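Long-range contacts in aminoglycoside phosphotransferase (Alicyclobacillus acidocaldarius subsp. acidocaldarius, PDB 4PDY), which probably transfers a phosphoryl group to a small-molecule acceptor: residues A[21-26]-A[55-60]; A[29-34]-A[105-110]; A[66-71]-A[95-100]. One frame throughout, in Å; residues are numbered along the deposited sequence.

Contact 1 (A[21-26]-A[55-60]); sequences PLIPQA and YAAKRS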
loop_
_atom_site.group_PDB
_atom_site.type_symbol
_atom_site.label_atom_id
_atom_site.label_comp_id
_atom_site.label_asym_id
_atom_site.label_seq_id
_atom_site.Cartn_x
_atom_site.Cartn_y
_atom_site.Cartn_z
ATOM N N PRO A 21 20.705 -13.158 -2.775
ATOM C CA PRO A 21 21.656 -13.516 -3.829
ATOM C C PRO A 21 22.029 -12.295 -4.722
ATOM O O PRO A 21 21.171 -11.501 -5.077
ATOM C CB PRO A 21 20.912 -14.602 -4.626
ATOM C CG PRO A 21 19.787 -15.045 -3.756
ATOM C CD PRO A 21 19.430 -13.885 -2.885
ATOM N N LEU A 22 23.309 -12.114 -5.028
ATOM C CA LEU A 22 23.711 -11.060 -5.953
ATOM C C LEU A 22 23.096 -11.338 -7.316
ATOM O O LEU A 22 22.942 -12.498 -7.727
ATOM C CB LEU A 22 25.237 -10.958 -6.080
ATOM C CG LEU A 22 25.966 -10.108 -5.034
ATOM C CD1 LEU A 22 27.447 -10.429 -5.091
ATOM C CD2 LEU A 22 25.733 -8.613 -5.236
ATOM N N ILE A 23 22.723 -10.276 -8.006
ATOM C CA ILE A 23 22.272 -10.396 -9.381
ATOM C C ILE A 23 23.424 -10.966 -10.220
ATOM O O ILE A 23 24.570 -10.543 -10.049
ATOM C CB ILE A 23 21.767 -9.035 -9.914
ATOM C CG1 ILE A 23 20.537 -8.605 -9.104
ATOM C CG2 ILE A 23 21.518 -9.077 -11.422
ATOM C CD1 ILE A 23 19.993 -7.245 -9.435
ATOM N N PRO A 24 23.136 -11.900 -11.141
ATOM C CA PRO A 24 24.233 -12.412 -11.962
ATOM C C PRO A 24 24.912 -11.298 -12.771
ATOM O O PRO A 24 24.245 -10.419 -13.292
ATOM C CB PRO A 24 23.545 -13.445 -12.873
ATOM C CG PRO A 24 22.347 -13.856 -12.101
ATOM C CD PRO A 24 21.882 -12.635 -11.391
ATOM N N GLN A 25 26.237 -11.341 -12.871
ATOM C CA GLN A 25 26.979 -10.352 -13.651
ATOM C C GLN A 25 26.491 -10.252 -15.077
ATOM O O GLN A 25 26.498 -9.165 -15.659
ATOM C CB GLN A 25 28.467 -10.684 -13.662
ATOM C CG GLN A 25 29.346 -9.719 -14.458
ATOM C CD GLN A 25 29.298 -8.288 -13.947
ATOM O OE1 GLN A 25 29.491 -8.031 -12.755
ATOM N NE2 GLN A 25 29.056 -7.341 -14.859
ATOM N N ALA A 26 26.057 -11.365 -15.670
ATOM C CA ALA A 26 25.609 -11.320 -17.063
ATOM C C ALA A 26 24.419 -10.361 -17.233
ATOM O O ALA A 26 24.257 -9.759 -18.285
ATOM C CB ALA A 26 25.262 -12.705 -17.579
ATOM N N TYR A 55 22.258 3.285 -9.219
ATOM C CA TYR A 55 21.076 2.732 -9.862
ATOM C C TYR A 55 20.510 1.672 -8.933
ATOM O O TYR A 55 21.255 1.002 -8.229
ATOM C CB TYR A 55 21.432 2.120 -11.208
ATOM C CG TYR A 55 22.105 3.084 -12.120
ATOM C CD1 TYR A 55 23.494 3.271 -12.064
ATOM C CD2 TYR A 55 21.379 3.819 -13.021
ATOM C CE1 TYR A 55 24.103 4.178 -12.878
ATOM C CE2 TYR A 55 21.986 4.731 -13.849
ATOM C CZ TYR A 55 23.359 4.906 -13.773
ATOM O OH TYR A 55 23.958 5.789 -14.615
ATOM N N ALA A 56 19.174 1.541 -8.954
ATOM C CA ALA A 56 18.469 0.510 -8.207
ATOM C C ALA A 56 18.079 -0.613 -9.168
ATOM O O ALA A 56 17.332 -0.360 -10.124
ATOM C CB ALA A 56 17.206 1.104 -7.597
ATOM N N ALA A 57 18.549 -1.823 -8.917
ATOM C CA ALA A 57 18.224 -2.978 -9.743
ATOM C C ALA A 57 17.308 -3.900 -8.942
ATOM O O ALA A 57 17.580 -4.228 -7.798
ATOM C CB ALA A 57 19.498 -3.684 -10.142
ATOM N N LYS A 58 16.200 -4.283 -9.563
ATOM C CA LYS A 58 15.194 -5.104 -8.920
ATOM C C LYS A 58 15.100 -6.467 -9.601
ATOM O O LYS A 58 14.934 -6.532 -10.822
ATOM C CB LYS A 58 13.838 -4.408 -9.016
ATOM C CG LYS A 58 12.671 -5.205 -8.402
ATOM C CD LYS A 58 12.788 -5.356 -6.892
ATOM C CE LYS A 58 11.651 -6.173 -6.278
ATOM N NZ LYS A 58 10.375 -5.423 -6.331
ATOM N N ARG A 59 15.227 -7.515 -8.795
ATOM C CA ARG A 59 14.903 -8.863 -9.187
ATOM C C ARG A 59 13.415 -9.060 -8.885
ATOM O O ARG A 59 12.978 -8.921 -7.729
ATOM C CB ARG A 59 15.712 -9.861 -8.386
ATOM C CG ARG A 59 15.402 -11.303 -8.727
ATOM C CD ARG A 59 16.136 -12.282 -7.836
ATOM N NE ARG A 59 17.542 -12.457 -8.217
ATOM C CZ ARG A 59 18.612 -12.103 -7.507
ATOM N NH1 ARG A 59 18.520 -11.464 -6.346
ATOM N NH2 ARG A 59 19.807 -12.401 -7.991
ATOM N N SER A 60 12.648 -9.366 -9.924
ATOM C CA SER A 60 11.204 -9.499 -9.804
ATOM C C SER A 60 10.747 -10.834 -10.388
ATOM O O SER A 60 11.476 -11.486 -11.139
ATOM C CB SER A 60 10.515 -8.327 -10.518
ATOM O OG SER A 60 9.094 -8.402 -10.424
#

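Contact 2 (A[29-34]-A[105-110]); sequences SKYDLA and YYVTEW. With HIS (histidine), chain B.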
loop_
_atom_site.group_PDB
_atom_site.type_symbol
_atom_site.label_atom_id
_atom_site.label_comp_id
_atom_site.label_asym_id
_atom_site.label_seq_id
_atom_site.Cartn_x
_atom_site.Cartn_y
_atom_site.Cartn_z
ATOM N N SER A 29 25.778 -6.749 -17.237
ATOM C CA SER A 29 26.454 -6.478 -18.487
ATOM C C SER A 29 25.577 -6.250 -19.720
ATOM O O SER A 29 26.062 -5.865 -20.770
ATOM C CB SER A 29 27.463 -7.606 -18.752
ATOM O OG SER A 29 28.552 -7.486 -17.854
ATOM N N LYS A 30 24.261 -6.457 -19.581
ATOM C CA LYS A 30 23.336 -6.094 -20.660
ATOM C C LYS A 30 23.096 -4.590 -20.732
ATOM O O LYS A 30 22.679 -4.086 -21.767
ATOM C CB LYS A 30 21.983 -6.804 -20.488
ATOM C CG LYS A 30 22.065 -8.320 -20.518
ATOM C CD LYS A 30 22.700 -8.821 -21.799
ATOM C CE LYS A 30 22.850 -10.337 -21.845
ATOM N NZ LYS A 30 23.853 -10.797 -20.835
ATOM N N TYR A 31 23.395 -3.876 -19.646
ATOM C CA TYR A 31 23.231 -2.432 -19.602
ATOM C C TYR A 31 24.537 -1.761 -20.036
ATOM O O TYR A 31 25.575 -2.427 -20.199
ATOM C CB TYR A 31 22.813 -1.997 -18.194
ATOM C CG TYR A 31 21.441 -2.513 -17.826
ATOM C CD1 TYR A 31 21.264 -3.778 -17.305
ATOM C CD2 TYR A 31 20.314 -1.732 -18.025
ATOM C CE1 TYR A 31 19.980 -4.263 -17.006
ATOM C CE2 TYR A 31 19.040 -2.207 -17.750
ATOM C CZ TYR A 31 18.888 -3.456 -17.209
ATOM O OH TYR A 31 17.636 -3.974 -16.915
ATOM N N ASP A 32 24.476 -0.449 -20.226
ATOM C CA ASP A 32 25.666 0.353 -20.528
ATOM C C ASP A 32 26.064 1.317 -19.397
ATOM O O ASP A 32 26.388 2.486 -19.621
ATOM C CB ASP A 32 25.474 1.130 -21.830
ATOM C CG ASP A 32 25.434 0.233 -23.049
ATOM O OD1 ASP A 32 26.209 -0.760 -23.104
ATOM O OD2 ASP A 32 24.652 0.551 -23.981
ATOM N N LEU A 33 26.086 0.823 -18.179
ATOM C CA LEU A 33 26.221 1.681 -17.012
ATOM C C LEU A 33 27.610 1.684 -16.358
ATOM O O LEU A 33 27.835 2.390 -15.366
ATOM C CB LEU A 33 25.182 1.290 -15.980
ATOM C CG LEU A 33 23.740 1.464 -16.453
ATOM C CD1 LEU A 33 22.812 0.912 -15.384
ATOM C CD2 LEU A 33 23.415 2.917 -16.768
ATOM N N ALA A 34 28.508 0.866 -16.880
ATOM C CA ALA A 34 29.890 0.866 -16.407
ATOM C C ALA A 34 29.969 0.693 -14.896
ATOM O O ALA A 34 30.641 1.441 -14.181
ATOM C CB ALA A 34 30.640 2.133 -16.858
ATOM N N TYR A 105 14.450 -8.766 -14.389
ATOM C CA TYR A 105 15.227 -7.702 -13.772
ATOM C C TYR A 105 14.922 -6.383 -14.444
ATOM O O TYR A 105 14.878 -6.308 -15.668
ATOM C CB TYR A 105 16.718 -8.012 -13.926
ATOM C CG TYR A 105 17.164 -9.263 -13.207
ATOM C CD1 TYR A 105 17.515 -9.223 -11.859
ATOM C CD2 TYR A 105 17.204 -10.485 -13.858
ATOM C CE1 TYR A 105 17.930 -10.356 -11.196
ATOM C CE2 TYR A 105 17.590 -11.635 -13.191
ATOM C CZ TYR A 105 17.927 -11.575 -11.859
ATOM O OH TYR A 105 18.371 -12.697 -11.198
ATOM N N TYR A 106 14.773 -5.340 -13.639
ATOM C CA TYR A 106 14.683 -3.993 -14.195
ATOM C C TYR A 106 15.398 -3.013 -13.303
ATOM O O TYR A 106 15.555 -3.260 -12.117
ATOM C CB TYR A 106 13.209 -3.587 -14.468
ATOM C CG TYR A 106 12.332 -3.491 -13.251
ATOM C CD1 TYR A 106 12.243 -2.319 -12.531
ATOM C CD2 TYR A 106 11.530 -4.559 -12.858
ATOM C CE1 TYR A 106 11.468 -2.207 -11.399
ATOM C CE2 TYR A 106 10.736 -4.452 -11.723
ATOM C CZ TYR A 106 10.689 -3.268 -11.004
ATOM O OH TYR A 106 9.899 -3.130 -9.879
ATOM N N VAL A 107 15.841 -1.921 -13.919
ATOM C CA VAL A 107 16.757 -0.980 -13.300
ATOM C C VAL A 107 16.152 0.412 -13.409
ATOM O O VAL A 107 15.612 0.790 -14.453
ATOM C CB VAL A 107 18.124 -1.031 -14.029
ATOM C CG1 VAL A 107 19.075 -0.004 -13.462
ATOM C CG2 VAL A 107 18.755 -2.422 -13.957
ATOM N N THR A 108 16.299 1.185 -12.332
ATOM C CA THR A 108 15.931 2.596 -12.341
ATOM C C THR A 108 17.091 3.458 -11.866
ATOM O O THR A 108 18.057 3.001 -11.216
ATOM C CB THR A 108 14.716 2.921 -11.452
ATOM O OG1 THR A 108 15.022 2.697 -10.082
ATOM C CG2 THR A 108 13.505 2.079 -11.812
ATOM N N GLU A 109 17.021 4.729 -12.240
ATOM C CA GLU A 109 17.922 5.724 -11.672
ATOM C C GLU A 109 17.668 5.699 -10.175
ATOM O O GLU A 109 16.549 5.405 -9.735
ATOM C CB GLU A 109 17.635 7.132 -12.235
ATOM C CG GLU A 109 17.734 7.290 -13.754
ATOM C CD GLU A 109 19.153 7.243 -14.344
ATOM O OE1 GLU A 109 20.153 7.439 -13.622
ATOM O OE2 GLU A 109 19.272 7.022 -15.575
ATOM N N TRP A 110 18.685 6.007 -9.381
ATOM C CA TRP A 110 18.521 6.107 -7.964
ATOM C C TRP A 110 17.785 7.355 -7.566
ATOM O O TRP A 110 18.021 8.422 -8.123
ATOM C CB TRP A 110 19.890 6.227 -7.332
ATOM C CG TRP A 110 19.864 6.174 -5.891
ATOM C CD1 TRP A 110 20.027 7.211 -4.988
ATOM C CD2 TRP A 110 19.751 4.997 -5.138
ATOM N NE1 TRP A 110 19.974 6.711 -3.710
ATOM C CE2 TRP A 110 19.807 5.351 -3.780
ATOM C CE3 TRP A 110 19.610 3.652 -5.484
ATOM C CZ2 TRP A 110 19.691 4.413 -2.777
ATOM C CZ3 TRP A 110 19.493 2.733 -4.498
ATOM C CH2 TRP A 110 19.548 3.103 -3.158
HETATM N N HIS B . 16.896 6.188 -1.804
HETATM C CA HIS B . 16.123 5.050 -1.319
HETATM C C HIS B . 16.407 4.851 0.167
HETATM O O HIS B . 17.204 4.075 0.557
HETATM C CB HIS B . 16.472 3.763 -2.078
HETATM C CG HIS B . 16.038 3.742 -3.515
HETATM N ND1 HIS B . 15.402 2.653 -4.073
HETATM C CD2 HIS B . 16.169 4.651 -4.511
HETATM C CE1 HIS B . 15.151 2.896 -5.348
HETATM N NE2 HIS B . 15.598 4.105 -5.639
HETATM O OXT HIS B . 15.792 5.509 1.014
HETATM O O HOH W 1 15.657 -2.043 -16.837
#

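Contact 3 (A[66-71]-A[95-100]); sequences HCRIMV and APYVRH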
loop_
_atom_site.group_PDB
_atom_site.type_symbol
_atom_site.label_atom_id
_atom_site.label_comp_id
_atom_site.label_asym_id
_atom_site.label_seq_id
_atom_site.Cartn_x
_atom_site.Cartn_y
_atom_site.Cartn_z
ATOM N N HIS A 66 3.929 -7.830 -18.275
ATOM C CA HIS A 66 3.515 -6.969 -17.182
ATOM C C HIS A 66 4.518 -5.829 -17.014
ATOM O O HIS A 66 4.163 -4.669 -16.880
ATOM C CB HIS A 66 3.335 -7.814 -15.923
ATOM C CG HIS A 66 2.887 -7.063 -14.717
ATOM N ND1 HIS A 66 2.710 -7.681 -13.500
ATOM C CD2 HIS A 66 2.632 -5.747 -14.508
ATOM C CE1 HIS A 66 2.371 -6.786 -12.594
ATOM N NE2 HIS A 66 2.325 -5.601 -13.176
ATOM N N CYS A 67 5.801 -6.169 -17.082
ATOM C CA CYS A 67 6.820 -5.114 -16.995
ATOM C C CYS A 67 6.631 -4.066 -18.105
ATOM O O CYS A 67 6.737 -2.867 -17.863
ATOM C CB CYS A 67 8.232 -5.713 -17.028
ATOM S SG CYS A 67 9.547 -4.565 -16.616
ATOM N N ARG A 68 6.334 -4.527 -19.314
ATOM C CA ARG A 68 6.096 -3.618 -20.423
ATOM C C ARG A 68 4.916 -2.670 -20.211
ATOM O O ARG A 68 5.062 -1.461 -20.430
ATOM C CB ARG A 68 5.974 -4.368 -21.745
ATOM C CG ARG A 68 7.302 -4.985 -22.151
ATOM C CD ARG A 68 7.213 -5.607 -23.521
ATOM N NE ARG A 68 8.482 -6.225 -23.886
ATOM C CZ ARG A 68 9.510 -5.596 -24.449
ATOM N NH1 ARG A 68 9.468 -4.296 -24.731
ATOM N NH2 ARG A 68 10.608 -6.290 -24.714
ATOM N N ILE A 69 3.750 -3.196 -19.799
ATOM C CA ILE A 69 2.625 -2.295 -19.549
ATOM C C ILE A 69 2.905 -1.340 -18.382
ATOM O O ILE A 69 2.450 -0.189 -18.390
ATOM C CB ILE A 69 1.283 -3.032 -19.410
ATOM C CG1 ILE A 69 0.141 -2.006 -19.517
ATOM C CG2 ILE A 69 1.202 -3.794 -18.112
ATOM C CD1 ILE A 69 -1.248 -2.596 -19.474
HETATM N N MSE A 70 3.640 -1.821 -17.386
HETATM C CA MSE A 70 3.996 -0.990 -16.252
HETATM C C MSE A 70 4.809 0.221 -16.716
HETATM O O MSE A 70 4.532 1.366 -16.342
HETATM C CB MSE A 70 4.744 -1.856 -15.231
HETATM C CG MSE A 70 5.036 -1.127 -13.938
HETATM SE SE MSE A 70 6.043 -2.300 -12.724
HETATM C CE MSE A 70 7.674 -2.442 -13.784
ATOM N N VAL A 71 5.829 -0.028 -17.538
ATOM C CA VAL A 71 6.625 1.061 -18.123
ATOM C C VAL A 71 5.759 1.988 -18.971
ATOM O O VAL A 71 5.811 3.206 -18.830
ATOM C CB VAL A 71 7.783 0.521 -18.994
ATOM C CG1 VAL A 71 8.398 1.630 -19.849
ATOM C CG2 VAL A 71 8.857 -0.124 -18.124
ATOM N N ALA A 95 15.791 -2.633 -24.336
ATOM C CA ALA A 95 14.747 -3.378 -23.627
ATOM C C ALA A 95 14.563 -2.797 -22.233
ATOM O O ALA A 95 15.524 -2.335 -21.623
ATOM C CB ALA A 95 15.106 -4.843 -23.520
ATOM N N PRO A 96 13.328 -2.802 -21.713
ATOM C CA PRO A 96 13.098 -2.249 -20.368
ATOM C C PRO A 96 13.389 -3.211 -19.201
ATOM O O PRO A 96 13.270 -2.827 -18.050
ATOM C CB PRO A 96 11.610 -1.877 -20.408
ATOM C CG PRO A 96 11.047 -2.863 -21.360
ATOM C CD PRO A 96 12.067 -3.117 -22.409
ATOM N N TYR A 97 13.766 -4.452 -19.510
ATOM C CA TYR A 97 14.081 -5.459 -18.503
ATOM C C TYR A 97 15.084 -6.420 -19.104
ATOM O O TYR A 97 15.294 -6.405 -20.316
ATOM C CB TYR A 97 12.792 -6.222 -18.087
ATOM C CG TYR A 97 12.158 -6.954 -19.255
ATOM C CD1 TYR A 97 12.640 -8.166 -19.703
ATOM C CD2 TYR A 97 11.154 -6.363 -19.972
ATOM C CE1 TYR A 97 12.110 -8.791 -20.805
ATOM C CE2 TYR A 97 10.591 -6.983 -21.079
ATOM C CZ TYR A 97 11.088 -8.188 -21.500
ATOM O OH TYR A 97 10.561 -8.808 -22.595
ATOM N N VAL A 98 15.617 -7.280 -18.241
ATOM C CA VAL A 98 16.376 -8.456 -18.642
ATOM C C VAL A 98 15.653 -9.659 -18.032
ATOM O O VAL A 98 15.376 -9.666 -16.844
ATOM C CB VAL A 98 17.845 -8.430 -18.141
ATOM C CG1 VAL A 98 18.585 -9.701 -18.504
ATOM C CG2 VAL A 98 18.573 -7.239 -18.711
ATOM N N ARG A 99 15.425 -10.673 -18.845
ATOM C CA ARG A 99 14.828 -11.913 -18.373
ATOM C C ARG A 99 15.960 -12.938 -18.300
ATOM O O ARG A 99 16.608 -13.205 -19.310
ATOM C CB ARG A 99 13.742 -12.371 -19.347
ATOM C CG ARG A 99 13.021 -13.630 -18.966
ATOM C CD ARG A 99 12.039 -13.361 -17.845
ATOM N NE ARG A 99 11.380 -14.589 -17.506
ATOM C CZ ARG A 99 10.648 -14.783 -16.432
ATOM N NH1 ARG A 99 10.440 -13.795 -15.571
ATOM N NH2 ARG A 99 10.094 -15.972 -16.245
ATOM N N HIS A 100 16.181 -13.510 -17.128
ATOM C CA HIS A 100 17.267 -14.490 -16.959
ATOM C C HIS A 100 16.983 -15.373 -15.747
ATOM O O HIS A 100 16.613 -14.876 -14.676
ATOM C CB HIS A 100 18.598 -13.758 -16.777
ATOM C CG HIS A 100 19.796 -14.651 -16.750
ATOM N ND1 HIS A 100 20.200 -15.389 -17.839
ATOM C CD2 HIS A 100 20.717 -14.871 -15.781
ATOM C CE1 HIS A 100 21.305 -16.045 -17.535
ATOM N NE2 HIS A 100 21.636 -15.752 -16.290
HETATM O O HOH W 2 7.430 -9.328 -23.221
#

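Contact 1 (A[21-26]-A[55-60])
Arg59 leaves its strand with CG anti to the backbone N (chi1 179°) and bends at chi3 (-78°), which brings the guanidinium edge to the carbonyls of Pro21 and Leu22. Ile23 sets CG1 anti to its own carbonyl carbon, and from there CD1 reaches the strand. The main bond runs from Arg59 NH1 to Pro21 O, 2.9 Å long and fairly straight at 156°, with the oxygen close to the guanidinium plane. Arg59 NH2 adds weak bonds to the same Pro21 O at 3.3 Å and to Leu22 O at 3.1 Å, so one carbonyl is shared by both terminal nitrogens. Arginine suits this place because it carries several donors in one plane. Residues 21-24 keep the extended backbone angles of polyproline II, a conformation that leaves carbonyls available to outside donors and that Pro21 and Pro24 favour.

Apolar atoms complete the contact. Ile23 CG1 lies over one face of the guanidinium, 4.0 Å from Arg59 NH2, the two side chains sliding past each other in opposite directions. Its far end rests on a small residue, Ile23 CD1 meeting Ala57 CB at 3.7 Å, where the short methyl leaves room for the longer isoleucine branch. Arg59 NE is hydrogen-bonded to Tyr105 OH, and Phe103 makes a cation-pi contact with the same arginine. Ile23 and Pro24 also pack on Tyr105, so the arm lies against strands 54-60 and 103-109. Arg38 and Glu45, on strands 35-41 and 44-49, hydrogen-bond to the backbone O and N of Ile23, and Pro24 stands at the N-cap position, just before helix 25-28.

Contact 2 (A[29-34]-A[105-110])
Tyr105 meets Tyr31 through its backbone, Tyr105 O lying 3.8 Å from Tyr31 OH; its own phenol turns away to Arg59. Tyr106 brings its CA near the same hydroxyl, while its side chain leaves on the far side of the strand, its own hydroxyl hydrogen-bonded to Glu245.

Val107 carries the contact. CG2, anti to the carbonyl carbon, projects over the face of the Tyr31 ring in a CH-pi contact, 3.9 Å from the ring centroid and 29° off the normal. It sits toward the phenol end, with Val107 CG2 only 3.4 Å from Tyr31 CZ. The other branch, CG1, meets Leu33 CD1 more loosely at 4.3 Å, so a branched valine serves two apolar neighbours. Water 1, in the Tyr31 ring plane, accepts from Tyr31 OH at 2.8 Å and from Val107 N at 2.9 Å, satisfying two buried donors.

The strand ends at Glu109, which pairs with Arg53, and Trp110 follows in the loop. One face of the indole lies beneath the bound histidine, whose CD2 is 3.5 Å above its plane. A strand running from a packed sheet into a pocket-lining linker is consistent with the N-terminal lobe and hinge of the protein-kinase-like fold.

Contact 3 (A[66-71]-A[95-100])
Cys67 and Val71, one helical turn apart, face Pro96 and Tyr97 and form the close, buried side of this contact. Cys67 SG touches Tyr97 CB at 3.9 Å and approaches the aromatic ring obliquely, as a sulfur-aromatic contact. Val71 CG2 lies 4.0 Å from Pro96 CB, the two side chains crossing at about a right angle. Small or compact residues suit this side, because they let the loop before strand 98-100 come close to helix 64-79.

The outer side is looser and polar. Arg68, extended from CG to NE, crosses Pro96 and Tyr97 at about a right angle, and its guanidinium takes Pro96 CG and Tyr97 CE2 over one face. The phenol presents its edge, with the planes 79° apart, so this is no flat stack. Tyr97 sets CG between the backbone N and the carbonyl carbon (chi1 61°), and this directs the ring along the helix flank to Arg68. There Arg68 NH2 donates to Tyr97 OH over 3.3 Å, a long and bent bond at 142°. Water 2 lies in the guanidinium plane, weakly bound by Arg68 NE and 3.2 Å from Tyr97 OH. An exchange of Tyr97 for alanine is likely to leave Arg68 without its hydroxyl acceptor and free to swing, and the Cys67 sulfur with only the CB contact.

The chemistry implies a division of labour: apolar packing joins helix to loop, while a long hydrogen bond, a weakly held water and packing on Pro96 and Tyr97 only loosely steer the arginine at the margin.

Overall arrangement
From the N terminus, the arm at 21-26 closes the first loop in contact 1, spanning strands 35-41 and 44-49 to reach strand 54-60. Contact 2 opens at 29-34, before that loop is complete, and closes at 105-110, so the two cross. Contact 3 begins after contact 1 has closed and falls wholly within the span of contact 2, joining helix 64-79 to the turn that leads into strand 98-100. Strands 54-60, 103-109 and 98-100 are successive neighbours in one antiparallel sheet, probably hydrogen-bonded Lys58 N to Tyr106 O and Tyr105 N to Val98 O. Together the contacts tie the N-terminal arm, the sheet and the helix 64-79 that follows strand 54-60.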